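Long-range contacts in haloacid dehalogenase domain protein hydrolase (Planctomyces limnophilus, PDB 4OVY), which is probably a hydrolase of the haloacid dehalogenase superfamily and binds calcium: residues Thr46-Gln51 with Glu137-Pro142; Gly109-Glu114 with Val200-Ala205; Arg226-Ala231 with Glu243-Gly248. One frame throughout, in Å; residues are numbered along the deposited sequence.

Interaction 1. Residues Thr46-Gln51 with Glu137-Pro142. With EDO (1,2-ethanediol), chain F.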
loop_
_atom_site.group_PDB
_atom_site.type_symbol
_atom_site.label_atom_id
_atom_site.label_comp_id
_atom_site.label_asym_id
_atom_site.label_seq_id
_atom_site.Cartn_x
_atom_site.Cartn_y
_atom_site.Cartn_z
ATOM N N THR A 46 -4.702 15.865 -13.656
ATOM C CA THR A 46 -5.634 16.052 -12.554
ATOM C C THR A 46 -5.017 16.984 -11.499
ATOM O O THR A 46 -5.664 17.938 -11.070
ATOM C CB THR A 46 -6.023 14.695 -11.947
ATOM O OG1 THR A 46 -6.801 13.959 -12.902
ATOM C CG2 THR A 46 -6.838 14.864 -10.671
ATOM N N LEU A 47 -3.782 16.695 -11.090
ATOM C CA LEU A 47 -3.035 17.524 -10.137
ATOM C C LEU A 47 -1.990 18.417 -10.809
ATOM O O LEU A 47 -1.585 19.436 -10.244
ATOM C CB LEU A 47 -2.337 16.639 -9.102
ATOM C CG LEU A 47 -3.232 15.818 -8.169
ATOM C CD1 LEU A 47 -2.410 14.991 -7.195
ATOM C CD2 LEU A 47 -4.188 16.725 -7.400
ATOM N N TRP A 48 -1.521 18.020 -11.991
ATOM C CA TRP A 48 -0.524 18.793 -12.718
ATOM C C TRP A 48 -0.620 18.575 -14.224
ATOM O O TRP A 48 -1.366 17.718 -14.692
ATOM C CB TRP A 48 0.885 18.491 -12.192
ATOM C CG TRP A 48 1.495 17.178 -12.599
ATOM C CD1 TRP A 48 0.853 16.073 -13.088
ATOM C CD2 TRP A 48 2.881 16.824 -12.508
ATOM N NE1 TRP A 48 1.756 15.068 -13.321
ATOM C CE2 TRP A 48 3.005 15.500 -12.968
ATOM C CE3 TRP A 48 4.029 17.497 -12.076
ATOM C CZ2 TRP A 48 4.227 14.842 -13.017
ATOM C CZ3 TRP A 48 5.245 16.838 -12.130
ATOM C CH2 TRP A 48 5.334 15.529 -12.600
ATOM N N CYS A 49 0.159 19.345 -14.965
ATOM C CA CYS A 49 0.068 19.391 -16.414
ATOM C C CYS A 49 0.619 18.127 -17.093
ATOM O O CYS A 49 1.647 17.602 -16.678
ATOM C CB CYS A 49 0.831 20.620 -16.889
ATOM S SG CYS A 49 0.661 20.960 -18.636
ATOM N N GLU A 50 -0.063 17.669 -18.147
ATOM C CA GLU A 50 0.334 16.467 -18.909
ATOM C C GLU A 50 0.482 16.743 -20.414
ATOM O O GLU A 50 0.486 15.812 -21.219
ATOM C CB GLU A 50 -0.678 15.335 -18.696
ATOM C CG GLU A 50 -2.059 15.661 -19.235
ATOM C CD GLU A 50 -3.092 14.591 -18.981
ATOM O OE1 GLU A 50 -2.727 13.453 -18.610
ATOM O OE2 GLU A 50 -4.288 14.905 -19.159
ATOM N N GLN A 51 0.578 18.017 -20.787
ATOM C CA GLN A 51 0.852 18.426 -22.157
ATOM C C GLN A 51 2.199 19.147 -22.162
ATOM O O GLN A 51 2.521 19.841 -21.200
ATOM C CB GLN A 51 -0.248 19.358 -22.673
ATOM C CG GLN A 51 -1.641 18.746 -22.723
ATOM C CD GLN A 51 -1.780 17.606 -23.725
ATOM O OE1 GLN A 51 -0.981 17.464 -24.645
ATOM N NE2 GLN A 51 -2.814 16.790 -23.549
ATOM N N GLU A 137 6.377 22.749 -10.530
ATOM C CA GLU A 137 5.684 24.033 -10.391
ATOM C C GLU A 137 4.508 24.168 -11.360
ATOM O O GLU A 137 3.754 25.151 -11.296
ATOM C CB GLU A 137 6.655 25.198 -10.569
ATOM C CG GLU A 137 7.600 25.374 -9.391
ATOM C CD GLU A 137 8.585 26.516 -9.579
ATOM O OE1 GLU A 137 8.281 27.477 -10.323
ATOM O OE2 GLU A 137 9.674 26.449 -8.975
ATOM N N CYS A 138 4.331 23.174 -12.234
ATOM C CA CYS A 138 3.200 23.147 -13.150
ATOM C C CYS A 138 2.054 22.322 -12.557
ATOM O O CYS A 138 1.341 21.599 -13.258
ATOM C CB CYS A 138 3.652 22.634 -14.518
ATOM S SG CYS A 138 4.977 23.651 -15.232
ATOM N N VAL A 139 1.888 22.464 -11.246
ATOM C CA VAL A 139 0.812 21.828 -10.502
ATOM C C VAL A 139 -0.325 22.836 -10.394
ATOM O O VAL A 139 -0.110 24.046 -10.545
ATOM C CB VAL A 139 1.269 21.359 -9.102
ATOM C CG1 VAL A 139 2.356 20.295 -9.223
ATOM C CG2 VAL A 139 1.763 22.523 -8.249
ATOM N N TYR A 140 -1.534 22.338 -10.152
ATOM C CA TYR A 140 -2.719 23.187 -10.120
ATOM C C TYR A 140 -2.988 23.717 -8.719
ATOM O O TYR A 140 -3.293 22.957 -7.802
ATOM C CB TYR A 140 -3.936 22.433 -10.648
ATOM C CG TYR A 140 -3.741 21.846 -12.031
ATOM C CD1 TYR A 140 -3.062 22.547 -13.028
ATOM C CD2 TYR A 140 -4.240 20.589 -12.342
ATOM C CE1 TYR A 140 -2.891 22.012 -14.289
ATOM C CE2 TYR A 140 -4.076 20.047 -13.605
ATOM C CZ TYR A 140 -3.399 20.753 -14.571
ATOM O OH TYR A 140 -3.227 20.210 -15.824
ATOM N N GLN A 141 -2.866 25.032 -8.571
ATOM C CA GLN A 141 -3.062 25.697 -7.297
ATOM C C GLN A 141 -4.440 25.391 -6.688
ATOM O O GLN A 141 -4.534 25.145 -5.482
ATOM C CB GLN A 141 -2.847 27.210 -7.456
ATOM C CG GLN A 141 -3.206 28.047 -6.239
ATOM C CD GLN A 141 -2.331 27.763 -5.028
ATOM O OE1 GLN A 141 -1.147 27.441 -5.152
ATOM N NE2 GLN A 141 -2.909 27.905 -3.846
ATOM N N PRO A 142 -5.509 25.383 -7.511
ATOM C CA PRO A 142 -6.805 25.011 -6.942
ATOM C C PRO A 142 -6.841 23.585 -6.380
ATOM O O PRO A 142 -7.548 23.326 -5.406
ATOM C CB PRO A 142 -7.769 25.167 -8.126
ATOM C CG PRO A 142 -7.106 26.160 -9.014
ATOM C CD PRO A 142 -5.644 25.849 -8.898
HETATM C C1 EDO F . -2.005 24.994 0.143
HETATM O O1 EDO F . -3.210 25.521 0.703
HETATM C C2 EDO F . -1.763 25.642 -1.210
HETATM O O2 EDO F . -1.705 27.066 -1.054
#
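The loop that follows strand 38-41 carries what looks like the end of the DxDx(T/V) motif of HAD proteins, and here Leu47, Trp48 and Cys49 lie against Cys138, Val139 and Tyr140, just ahead of helix 141-152. Trp48 and Val139 form a single backbone bridge. Tyr140 N donates to Leu47 O at 2.9 Å, tilted from the carbonyl plane. Cys49 N gives its hydrogen to Cys138 O at 3.1 Å, close to the line of that carbonyl (C=O...N angle 166°). Tyr140 is also the N-cap residue of the helix, so the first bond ties the start of the helix to the loop.

The Tyr140 ring lies alongside the loop backbone. Trp48 CA sits over one face, offset toward the rim. Thr46 O approaches the edge in the ring plane, 3.3 Å from Tyr140 CD2. This carbonyl is buried and has no hydrogen-bond partner in the model. The phenol oxygen lies beside Trp48 O and hydrogen-bonds to Glu265.

With CG between the backbone N and the carbonyl carbon (chi1 75°), the indole of Trp48 turns away from 137-142, while Trp48 CB stays against it, with Val139 CG1 at 3.8 Å. NE1 reaches Asp44, a calcium ligand. Thr46 belongs to the second shell of the same site: its OG1 hydrogen-bonds to Asn234, another calcium ligand.

Beyond the contact, on the helix itself, Gln141 NE2 donates to O2 of a 1,2-ethanediol molecule at 3.2 Å, probably a remnant of the crystallisation liquor. The bridge thus fastens a helix start beside the metal-binding loop after the first strand of the sheet, where HAD enzymes carry their nucleophile motif, consistent with the family of this protein.

Interaction 2. Residues Gly109-Glu114 with Val200-Ala205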
loop_
_atom_site.group_PDB
_atom_site.type_symbol
_atom_site.label_atom_id
_atom_site.label_comp_id
_atom_site.label_asym_id
_atom_site.label_seq_id
_atom_site.Cartn_x
_atom_site.Cartn_y
_atom_site.Cartn_z
ATOM N N GLY A 109 18.419 -3.331 -12.777
ATOM C CA GLY A 109 19.718 -3.661 -12.189
ATOM C C GLY A 109 20.258 -2.647 -11.194
ATOM O O GLY A 109 21.251 -2.917 -10.510
HETATM N N MSE A 110 19.631 -1.478 -11.118
HETATM C CA MSE A 110 20.024 -0.459 -10.142
HETATM C C MSE A 110 19.110 -0.545 -8.950
HETATM O O MSE A 110 18.033 -1.147 -9.021
HETATM C CB MSE A 110 20.020 0.934 -10.780
HETATM C CG MSE A 110 18.634 1.519 -11.014
HETATM SE SE MSE A 110 18.757 3.376 -11.676
HETATM C CE MSE A 110 19.808 3.006 -13.307
ATOM N N THR A 111 19.532 0.051 -7.841
ATOM C CA THR A 111 18.725 0.035 -6.630
ATOM C C THR A 111 17.615 1.068 -6.693
ATOM O O THR A 111 17.649 1.992 -7.513
ATOM C CB THR A 111 19.552 0.302 -5.360
ATOM O OG1 THR A 111 20.043 1.641 -5.382
ATOM C CG2 THR A 111 20.724 -0.676 -5.252
ATOM N N ASP A 112 16.638 0.905 -5.804
ATOM C CA ASP A 112 15.578 1.899 -5.610
ATOM C C ASP A 112 16.143 3.294 -5.315
ATOM O O ASP A 112 15.697 4.282 -5.893
ATOM C CB ASP A 112 14.596 1.456 -4.506
ATOM C CG ASP A 112 15.273 1.176 -3.151
ATOM O OD1 ASP A 112 16.490 0.895 -3.082
ATOM O OD2 ASP A 112 14.560 1.227 -2.133
ATOM N N ASP A 113 17.145 3.366 -4.446
ATOM C CA ASP A 113 17.762 4.645 -4.105
ATOM C C ASP A 113 18.493 5.278 -5.292
ATOM O O ASP A 113 18.472 6.498 -5.458
ATOM C CB ASP A 113 18.720 4.479 -2.921
ATOM C CG ASP A 113 17.998 4.283 -1.596
ATOM O OD1 ASP A 113 16.761 4.449 -1.519
ATOM O OD2 ASP A 113 18.681 3.961 -0.610
ATOM N N GLU A 114 19.138 4.456 -6.116
ATOM C CA GLU A 114 19.816 4.960 -7.307
ATOM C C GLU A 114 18.801 5.575 -8.275
ATOM O O GLU A 114 19.015 6.677 -8.803
ATOM C CB GLU A 114 20.648 3.842 -7.961
ATOM C CG GLU A 114 21.918 3.556 -7.161
ATOM C CD GLU A 114 22.643 2.264 -7.502
ATOM O OE1 GLU A 114 22.105 1.377 -8.202
ATOM O OE2 GLU A 114 23.786 2.130 -7.027
ATOM N N VAL A 200 19.621 -3.721 0.198
ATOM C CA VAL A 200 19.038 -2.879 -0.841
ATOM C C VAL A 200 17.909 -3.607 -1.561
ATOM O O VAL A 200 17.810 -4.839 -1.506
ATOM C CB VAL A 200 20.077 -2.445 -1.901
ATOM C CG1 VAL A 200 21.241 -1.695 -1.262
ATOM C CG2 VAL A 200 20.583 -3.639 -2.704
ATOM N N LEU A 201 17.059 -2.832 -2.226
ATOM C CA LEU A 201 16.096 -3.375 -3.178
ATOM C C LEU A 201 16.570 -3.000 -4.570
ATOM O O LEU A 201 16.871 -1.829 -4.835
ATOM C CB LEU A 201 14.689 -2.823 -2.956
ATOM C CG LEU A 201 13.837 -3.407 -1.818
ATOM C CD1 LEU A 201 13.798 -4.935 -1.834
ATOM C CD2 LEU A 201 14.300 -2.904 -0.468
ATOM N N VAL A 202 16.612 -4.001 -5.448
ATOM C CA VAL A 202 17.104 -3.856 -6.812
ATOM C C VAL A 202 15.938 -3.977 -7.787
ATOM O O VAL A 202 15.107 -4.881 -7.666
ATOM C CB VAL A 202 18.153 -4.947 -7.124
ATOM C CG1 VAL A 202 18.621 -4.865 -8.571
ATOM C CG2 VAL A 202 19.329 -4.811 -6.175
ATOM N N ARG A 203 15.898 -3.070 -8.757
ATOM C CA ARG A 203 14.871 -3.077 -9.794
ATOM C C ARG A 203 15.113 -4.197 -10.814
ATOM O O ARG A 203 16.225 -4.371 -11.318
ATOM C CB ARG A 203 14.849 -1.735 -10.515
ATOM C CG ARG A 203 14.503 -0.541 -9.634
ATOM C CD ARG A 203 14.741 0.759 -10.381
ATOM N NE ARG A 203 14.085 0.734 -11.683
ATOM C CZ ARG A 203 12.846 1.148 -11.934
ATOM N NH1 ARG A 203 12.083 1.678 -10.981
ATOM N NH2 ARG A 203 12.371 1.043 -13.174
ATOM N N LEU A 204 14.061 -4.947 -11.116
ATOM C CA LEU A 204 14.115 -6.014 -12.108
ATOM C C LEU A 204 13.534 -5.560 -13.447
ATOM O O LEU A 204 12.792 -4.577 -13.520
ATOM C CB LEU A 204 13.351 -7.230 -11.600
ATOM C CG LEU A 204 13.807 -7.797 -10.251
ATOM C CD1 LEU A 204 12.956 -9.005 -9.894
ATOM C CD2 LEU A 204 15.285 -8.164 -10.285
ATOM N N ALA A 205 13.889 -6.281 -14.506
ATOM C CA ALA A 205 13.348 -6.029 -15.838
ATOM C C ALA A 205 12.071 -6.841 -16.003
ATOM O O ALA A 205 11.931 -7.631 -16.933
ATOM C CB ALA A 205 14.374 -6.405 -16.905
HETATM O O HOH W 1 17.858 0.127 -1.068
#
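An acidic side chain faces a carbonyl here: Asp112 OD1 lies 3.3 Å from Leu201 O, although both are acceptors. Two donors probably ease this approach. Asp112 N gives its hydrogen to the same Leu201 O at 2.9 Å. A water donates to Asp112 OD1 and accepts from Leu201 N. The Asp112 CG sits between its backbone N and carbonyl carbon (chi1 57°), which brings the carboxylate back beside Leu201. Its other oxygen, OD2, forms a salt bridge with Arg221 of the second subunit.

Three backbone bonds join the segments, and Thr111 and Val202 form a single bridge. Besides the bond from Asp112, Gly109 N donates to Arg203 O at 2.8 Å, and Arg203 N returns a nearly straight bond to Met110 O (N-H...O angle 172°). Selenomethionine Met110 and Arg203 run side by side in the same direction, with CG of the first 4.0 Å from CD of the second. Arg203 continues to a cation-pi contact with Phe115, and its NE donates to His107 O.

Thr111 works with both branches. CG2 packs on Val200 CB at 3.8 Å. OG1 accepts from Glu114 N at 3.0 Å, while Glu114 OE1 takes the Thr111 N-H from above the carboxylate plane. A valine in its place would probably leave Glu114 N without its capping acceptor. The reciprocal pair is a capping box, which here opens helix 112-125 against strand 198-204 of a beta hairpin.

Interaction 3. Residues Arg226-Ala231 with Glu243-Gly248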
loop_
_atom_site.group_PDB
_atom_site.type_symbol
_atom_site.label_atom_id
_atom_site.label_comp_id
_atom_site.label_asym_id
_atom_site.label_seq_id
_atom_site.Cartn_x
_atom_site.Cartn_y
_atom_site.Cartn_z
ATOM N N ARG A 226 -9.898 -0.406 1.023
ATOM C CA ARG A 226 -11.138 0.339 1.265
ATOM C C ARG A 226 -11.646 0.908 -0.056
ATOM O O ARG A 226 -10.862 1.252 -0.917
ATOM C CB ARG A 226 -10.888 1.531 2.216
ATOM C CG ARG A 226 -10.399 1.224 3.634
ATOM C CD ARG A 226 -10.075 2.529 4.376
ATOM N NE ARG A 226 -9.686 2.392 5.793
ATOM C CZ ARG A 226 -10.526 2.116 6.792
ATOM N NH1 ARG A 226 -10.072 2.038 8.042
ATOM N NH2 ARG A 226 -11.820 1.908 6.555
ATOM N N ARG A 227 -12.958 1.041 -0.196
ATOM C CA ARG A 227 -13.526 1.822 -1.288
ATOM C C ARG A 227 -13.435 3.297 -0.895
ATOM O O ARG A 227 -13.949 3.676 0.161
ATOM C CB ARG A 227 -14.982 1.435 -1.527
ATOM C CG ARG A 227 -15.594 2.066 -2.770
ATOM C CD ARG A 227 -17.110 1.922 -2.788
ATOM N NE ARG A 227 -17.539 0.539 -2.596
ATOM C CZ ARG A 227 -17.793 -0.347 -3.564
ATOM N NH1 ARG A 227 -18.180 -1.569 -3.234
ATOM N NH2 ARG A 227 -17.677 -0.034 -4.855
ATOM N N PRO A 228 -12.785 4.133 -1.725
ATOM C CA PRO A 228 -12.754 5.568 -1.398
ATOM C C PRO A 228 -14.150 6.190 -1.404
ATOM O O PRO A 228 -15.043 5.696 -2.090
ATOM C CB PRO A 228 -11.885 6.175 -2.512
ATOM C CG PRO A 228 -11.063 5.021 -3.023
ATOM C CD PRO A 228 -11.961 3.824 -2.906
ATOM N N VAL A 229 -14.331 7.265 -0.644
ATOM C CA VAL A 229 -15.605 7.987 -0.645
ATOM C C VAL A 229 -15.616 9.160 -1.629
ATOM O O VAL A 229 -16.662 9.771 -1.866
ATOM C CB VAL A 229 -15.992 8.462 0.772
ATOM C CG1 VAL A 229 -16.032 7.272 1.725
ATOM C CG2 VAL A 229 -15.038 9.538 1.264
HETATM N N MSE A 230 -14.456 9.465 -2.208
HETATM C CA MSE A 230 -14.346 10.504 -3.228
HETATM C C MSE A 230 -13.196 10.197 -4.148
HETATM O O MSE A 230 -12.226 9.564 -3.740
HETATM C CB MSE A 230 -14.133 11.830 -2.506
HETATM C CG MSE A 230 -14.103 13.037 -3.418
HETATM SE SE MSE A 230 -13.948 14.627 -2.251
HETATM C CE MSE A 230 -13.372 15.925 -3.614
ATOM N N ALA A 231 -13.316 10.619 -5.404
ATOM C CA ALA A 231 -12.246 10.451 -6.379
ATOM C C ALA A 231 -12.287 11.571 -7.396
ATOM O O ALA A 231 -13.359 12.051 -7.761
ATOM C CB ALA A 231 -12.347 9.103 -7.074
ATOM N N GLU A 243 -16.221 5.142 -11.212
ATOM C CA GLU A 243 -17.375 4.243 -11.129
ATOM C C GLU A 243 -17.378 3.427 -9.831
ATOM O O GLU A 243 -18.412 3.282 -9.166
ATOM C CB GLU A 243 -17.375 3.312 -12.340
ATOM C CG GLU A 243 -18.570 2.396 -12.464
ATOM C CD GLU A 243 -18.542 1.638 -13.777
ATOM O OE1 GLU A 243 -17.604 0.838 -13.983
ATOM O OE2 GLU A 243 -19.446 1.862 -14.611
ATOM N N TYR A 244 -16.207 2.919 -9.468
ATOM C CA TYR A 244 -16.022 2.141 -8.252
ATOM C C TYR A 244 -16.441 2.948 -7.026
ATOM O O TYR A 244 -17.055 2.417 -6.100
ATOM C CB TYR A 244 -14.548 1.706 -8.162
ATOM C CG TYR A 244 -14.159 0.926 -6.926
ATOM C CD1 TYR A 244 -14.859 -0.211 -6.535
ATOM C CD2 TYR A 244 -13.058 1.308 -6.164
ATOM C CE1 TYR A 244 -14.494 -0.927 -5.404
ATOM C CE2 TYR A 244 -12.683 0.599 -5.036
ATOM C CZ TYR A 244 -13.395 -0.519 -4.661
ATOM O OH TYR A 244 -13.012 -1.223 -3.542
ATOM N N VAL A 245 -16.128 4.237 -7.048
ATOM C CA VAL A 245 -16.442 5.150 -5.945
ATOM C C VAL A 245 -17.908 5.616 -5.925
ATOM O O VAL A 245 -18.509 5.722 -4.848
ATOM C CB VAL A 245 -15.492 6.372 -5.986
ATOM C CG1 VAL A 245 -15.960 7.484 -5.052
ATOM C CG2 VAL A 245 -14.077 5.930 -5.631
ATOM N N THR A 246 -18.487 5.877 -7.096
ATOM C CA THR A 246 -19.797 6.542 -7.165
ATOM C C THR A 246 -21.002 5.643 -7.444
ATOM O O THR A 246 -22.116 6.009 -7.089
ATOM C CB THR A 246 -19.820 7.637 -8.251
ATOM O OG1 THR A 246 -19.690 7.036 -9.545
ATOM C CG2 THR A 246 -18.707 8.660 -8.035
ATOM N N SER A 247 -20.792 4.503 -8.098
ATOM C CA SER A 247 -21.905 3.715 -8.658
ATOM C C SER A 247 -22.420 2.635 -7.720
ATOM O O SER A 247 -21.860 2.414 -6.648
ATOM C CB SER A 247 -21.493 3.091 -9.998
ATOM O OG SER A 247 -21.255 4.106 -10.961
ATOM N N GLY A 248 -23.509 1.981 -8.122
ATOM C CA GLY A 248 -24.118 0.909 -7.326
ATOM C C GLY A 248 -24.546 1.436 -5.968
ATOM O O GLY A 248 -25.030 2.568 -5.873
HETATM O O HOH W 2 -17.785 5.419 -2.278
#
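Arg227 lies across one face of the Tyr244 ring. Its CG stands over the face in a CH-pi contact, 4.0 Å from the ring centroid and 15° off the normal. The guanidinium plane is turned 43° from the ring, so the two groups cross obliquely rather than stack. A bend in the arginine chain (chi3 -53°) brings NH2 back to the helix backbone. There it donates to Tyr244 O at 2.8 Å, in the carbonyl plane and on a lone pair, with the oxygen also in the guanidinium plane. One tyrosine residue thus receives both the aliphatic and the polar part of the arginine. With CG anti to the backbone N, the ring of Tyr244 swings out from the helix to meet it.

Pro228 crosses both neighbours at about a right angle. Its CD meets Tyr244 CE2 at 3.9 Å, and its CB meets Val245 CG2 at 3.8 Å. The same valine methyl touches Ala231 CB at 3.9 Å. CG1, the other branch, rests against the backbone, 3.6 Å from Pro228 O. A water donates to both Pro228 O and Val245 O, bridging the two segments, with one hydrogen to each carbonyl.

Helix 215-223 also packs on Tyr244, through Pro217, Ile220 and Arg221. The second subunit adds Leu201, and its Glu181 forms a salt bridge with Arg226. The contact lays the end of helix 239-246 against the start of strand 230-233 and the residues leading into it; helix and strand belong to a beta-alpha-beta unit of the Rossmann-like HAD core.

How the interactions relate
All three contacts are largely buried, but lie in different parts of the fold. Interaction 1 is nearest the centre of the chain, beside the calcium site, and rests on backbone bonds and an aromatic ring. Interaction 2 lies farthest out, about 23 Å from that centre, and mixes strand-like bonds with helix capping and a charged link to the second subunit. Interaction 3 has no backbone-to-backbone bond and rests on an arginine over a tyrosine, apolar side chains and a shared water. Interactions 2 and 3 reach the same sheet and touch the second subunit: Leu201 of one chain packs on Tyr244 of the other. Interactions 1 and 2 cross along the chain, and interaction 3 follows.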